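Local coordinates for putative transcription protein (Pseudomonas aeruginosa PAO1, PDB 4GCV), which probably binds DNA as a transcriptional regulator of the HxlR-like helix-turn-helix family, with a putative role in sensing oxidative stress, at residues G35-D40 / Q79-A84. The protein carries 2 engineered substitutions. Numbering follows the deposited sequence.
Sequences GLRRFD and QYVPTA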
ATOM      1  N   GLY B  35      -8.082 -15.402 -10.346  1.00 40.33           N
ATOM      2  CA  GLY B  35      -9.227 -15.995 -11.036  1.00 41.56           C
ATOM      3  C   GLY B  35     -10.491 -16.330 -10.237  1.00 41.60           C
ATOM      4  O   GLY B  35     -11.515 -16.666 -10.823  1.00 43.27           O
ATOM      5  N   LEU B  36     -10.454 -16.216  -8.913  1.00 39.87           N
ATOM      6  CA  LEU B  36     -11.679 -16.427  -8.115  1.00 39.74           C
ATOM      7  C   LEU B  36     -12.723 -15.325  -8.376  1.00 39.11           C
ATOM      8  O   LEU B  36     -12.349 -14.177  -8.499  1.00 38.35           O
ATOM      9  CB  LEU B  36     -11.309 -16.479  -6.642  1.00 38.16           C
ATOM     10  CG  LEU B  36     -11.230 -17.906  -6.116  1.00 42.82           C
ATOM     11  CD1 LEU B  36     -10.639 -18.889  -7.135  1.00 45.34           C
ATOM     12  CD2 LEU B  36     -10.526 -18.016  -4.725  1.00 41.54           C
ATOM     13  N   ARG B  37     -14.006 -15.667  -8.439  1.00 39.96           N
ATOM     14  CA  ARG B  37     -15.049 -14.737  -8.932  1.00 41.61           C
ATOM     15  C   ARG B  37     -16.268 -14.700  -8.036  1.00 41.69           C
ATOM     16  O   ARG B  37     -16.833 -13.642  -7.817  1.00 41.58           O
ATOM     17  CB  ARG B  37     -15.632 -15.180 -10.316  1.00 42.76           C
ATOM     18  CG  ARG B  37     -14.757 -15.103 -11.558  1.00 46.46           C
ATOM     19  CD  ARG B  37     -14.385 -13.682 -11.982  1.00 50.47           C
ATOM     20  NE  ARG B  37     -13.189 -13.260 -11.262  1.00 56.54           N
ATOM     21  CZ  ARG B  37     -12.005 -12.972 -11.812  1.00 55.42           C
ATOM     22  NH1 ARG B  37     -11.841 -13.023 -13.129  1.00 46.50           N
ATOM     23  NH2 ARG B  37     -10.988 -12.624 -11.008  1.00 52.04           N
ATOM     24  N   ARG B  38     -16.730 -15.874  -7.621  1.00 42.66           N
ATOM     25  CA  ARG B  38     -18.036 -16.009  -6.970  1.00 44.80           C
ATOM     26  C   ARG B  38     -17.944 -15.932  -5.457  1.00 43.38           C
ATOM     27  O   ARG B  38     -16.978 -16.394  -4.872  1.00 42.29           O
ATOM     28  CB  ARG B  38     -18.689 -17.300  -7.399  1.00 46.60           C
ATOM     29  CG  ARG B  38     -19.272 -17.158  -8.806  1.00 55.02           C
ATOM     30  CD  ARG B  38     -18.885 -18.321  -9.707  1.00 64.51           C
ATOM     31  NE  ARG B  38     -18.884 -19.618  -9.027  1.00 70.48           N
ATOM     32  CZ  ARG B  38     -18.185 -20.683  -9.437  1.00 74.73           C
ATOM     33  NH1 ARG B  38     -17.410 -20.602 -10.527  1.00 76.54           N
ATOM     34  NH2 ARG B  38     -18.244 -21.829  -8.752  1.00 74.38           N
ATOM     35  N   PHE B  39     -18.944 -15.325  -4.839  1.00 43.76           N
ATOM     36  CA  PHE B  39     -18.957 -15.100  -3.434  1.00 43.79           C
ATOM     37  C   PHE B  39     -18.551 -16.363  -2.672  1.00 44.77           C
ATOM     38  O   PHE B  39     -17.703 -16.288  -1.766  1.00 42.63           O
ATOM     39  CB  PHE B  39     -20.335 -14.654  -2.987  1.00 45.60           C
ATOM     40  CG  PHE B  39     -20.388 -14.185  -1.550  1.00 45.83           C
ATOM     41  CD1 PHE B  39     -20.693 -15.084  -0.516  1.00 44.92           C
ATOM     42  CD2 PHE B  39     -20.193 -12.843  -1.240  1.00 42.31           C
ATOM     43  CE1 PHE B  39     -20.767 -14.648   0.798  1.00 45.61           C
ATOM     44  CE2 PHE B  39     -20.276 -12.394   0.081  1.00 44.25           C
ATOM     45  CZ  PHE B  39     -20.556 -13.289   1.096  1.00 45.12           C
ATOM     46  N   ASP B  40     -19.132 -17.515  -3.038  1.00 46.61           N
ATOM     47  CA  ASP B  40     -18.813 -18.747  -2.325  1.00 47.36           C
ATOM     48  C   ASP B  40     -17.370 -19.236  -2.476  1.00 46.03           C
ATOM     49  O   ASP B  40     -16.812 -19.786  -1.518  1.00 45.69           O
ATOM     50  CB  ASP B  40     -19.820 -19.863  -2.604  1.00 50.48           C
ATOM     51  CG  ASP B  40     -21.078 -19.739  -1.734  1.00 53.37           C
ATOM     52  OD1 ASP B  40     -21.114 -18.870  -0.826  1.00 53.75           O
ATOM     53  OD2 ASP B  40     -22.043 -20.488  -1.975  1.00 57.39           O
ATOM     54  N   GLN B  79     -20.555 -12.004  -9.710  1.00 51.92           N
ATOM     55  CA  GLN B  79     -19.136 -12.296  -9.558  1.00 48.82           C
ATOM     56  C   GLN B  79     -18.362 -10.974  -9.482  1.00 45.77           C
ATOM     57  O   GLN B  79     -18.907  -9.904  -9.851  1.00 45.09           O
ATOM     58  CB  GLN B  79     -18.613 -13.085 -10.746  1.00 50.18           C
ATOM     59  CG  GLN B  79     -18.901 -12.436 -12.113  1.00 54.33           C
ATOM     60  CD  GLN B  79     -18.658 -13.403 -13.281  1.00 60.27           C
ATOM     61  OE1 GLN B  79     -18.312 -14.573 -13.068  1.00 61.35           O
ATOM     62  NE2 GLN B  79     -18.834 -12.913 -14.519  1.00 60.73           N
ATOM     63  N   TYR B  80     -17.095 -11.070  -9.055  1.00 41.28           N
ATOM     64  CA  TYR B  80     -16.267  -9.907  -8.756  1.00 38.99           C
ATOM     65  C   TYR B  80     -14.979 -10.041  -9.509  1.00 38.95           C
ATOM     66  O   TYR B  80     -14.205 -10.967  -9.280  1.00 39.73           O
ATOM     67  CB  TYR B  80     -15.968  -9.831  -7.236  1.00 36.68           C
ATOM     68  CG  TYR B  80     -17.215  -9.733  -6.430  1.00 35.59           C
ATOM     69  CD1 TYR B  80     -17.993 -10.851  -6.193  1.00 39.91           C
ATOM     70  CD2 TYR B  80     -17.663  -8.526  -5.966  1.00 35.13           C
ATOM     71  CE1 TYR B  80     -19.194 -10.755  -5.486  1.00 41.25           C
ATOM     72  CE2 TYR B  80     -18.843  -8.417  -5.238  1.00 37.92           C
ATOM     73  CZ  TYR B  80     -19.592  -9.531  -5.002  1.00 40.89           C
ATOM     74  OH  TYR B  80     -20.771  -9.437  -4.323  1.00 43.98           O
ATOM     75  N   VAL B  81     -14.712  -9.116 -10.395  1.00 39.54           N
ATOM     76  CA  VAL B  81     -13.593  -9.293 -11.267  1.00 39.73           C
ATOM     77  C   VAL B  81     -12.707  -8.074 -11.132  1.00 39.13           C
ATOM     78  O   VAL B  81     -13.225  -6.965 -10.994  1.00 41.33           O
ATOM     79  CB  VAL B  81     -14.062  -9.516 -12.751  1.00 41.77           C
ATOM     80  CG1 VAL B  81     -15.426 -10.112 -12.788  1.00 42.31           C
ATOM     81  CG2 VAL B  81     -14.059  -8.266 -13.498  1.00 42.75           C
ATOM     82  N   PRO B  82     -11.381  -8.260 -11.178  1.00 37.43           N
ATOM     83  CA  PRO B  82     -10.545  -7.099 -11.033  1.00 37.14           C
ATOM     84  C   PRO B  82     -10.635  -6.148 -12.210  1.00 38.13           C
ATOM     85  O   PRO B  82     -10.924  -6.491 -13.313  1.00 40.10           O
ATOM     86  CB  PRO B  82      -9.119  -7.684 -10.926  1.00 36.60           C
ATOM     87  CG  PRO B  82      -9.341  -9.216 -10.756  1.00 36.92           C
ATOM     88  CD  PRO B  82     -10.584  -9.440 -11.525  1.00 37.36           C
ATOM     89  N   THR B  83     -10.298  -4.939 -11.899  1.00 38.58           N
ATOM     90  CA  THR B  83     -10.489  -3.771 -12.680  1.00 38.85           C
ATOM     91  C   THR B  83      -9.045  -3.480 -13.093  1.00 38.24           C
ATOM     92  O   THR B  83      -8.072  -4.096 -12.546  1.00 36.70           O
ATOM     93  CB  THR B  83     -11.009  -2.811 -11.614  1.00 38.99           C
ATOM     94  OG1 THR B  83     -12.295  -2.282 -11.962  1.00 43.00           O
ATOM     95  CG2 THR B  83     -10.024  -1.829 -11.153  1.00 34.76           C
ATOM     96  N   ALA B  84      -8.860  -2.538 -13.993  1.00 37.94           N
ATOM     97  CA  ALA B  84      -7.507  -2.197 -14.393  1.00 38.39           C
ATOM     98  C   ALA B  84      -6.704  -1.643 -13.198  1.00 36.91           C
ATOM     99  O   ALA B  84      -5.582  -2.080 -12.919  1.00 35.92           O
ATOM    100  CB  ALA B  84      -7.522  -1.238 -15.653  1.00 39.13           C
TER
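The guanidinium of Arg37 lies between two pieces of backbone: Val81 CA sits 3.9 Å above one face, displaced toward the rim, and Gly35 O lies over the centre of the opposite face. Pro82 approaches obliquely, its CD 3.3 Å from Arg37 NH2. The other flat group, the Tyr80 ring, receives Arg37 O at its edge and in its plane, 3.4 Å from CD1. That same oxygen accepts a hydrogen bond from Tyr80 N at 2.9 Å and is also approached by the CA-H of Gln79, while the Arg37 side chain supplies most of the packing. The arginine chain, bent at chi2 (-67°) and chi3 (86°), curls back over the carbonyls of the two residues before it, where NE donates to Leu36 O at 3.0 Å from well above the carbonyl plane; NH2 adds a weak bond to the same oxygen. CD meets Val81 CG1 at 3.8 Å, the two side chains crossing at a slant, while CB packs on the CB of Gln79. Glu41, through OE1, accepts from the backbone N of both Arg37 and Arg38, tying the loop to the first turn of helix 39-46. Strand 76-82 pairs with strand 66-73 in an antiparallel hairpin, and Tyr80 also touches Leu57 of helix 50-62. The arrangement is that of a winged helix-turn-helix domain, the β-wing packed against the loop that leads from helix 23-33, through a Schellman motif at Gly35, into helix 39-46.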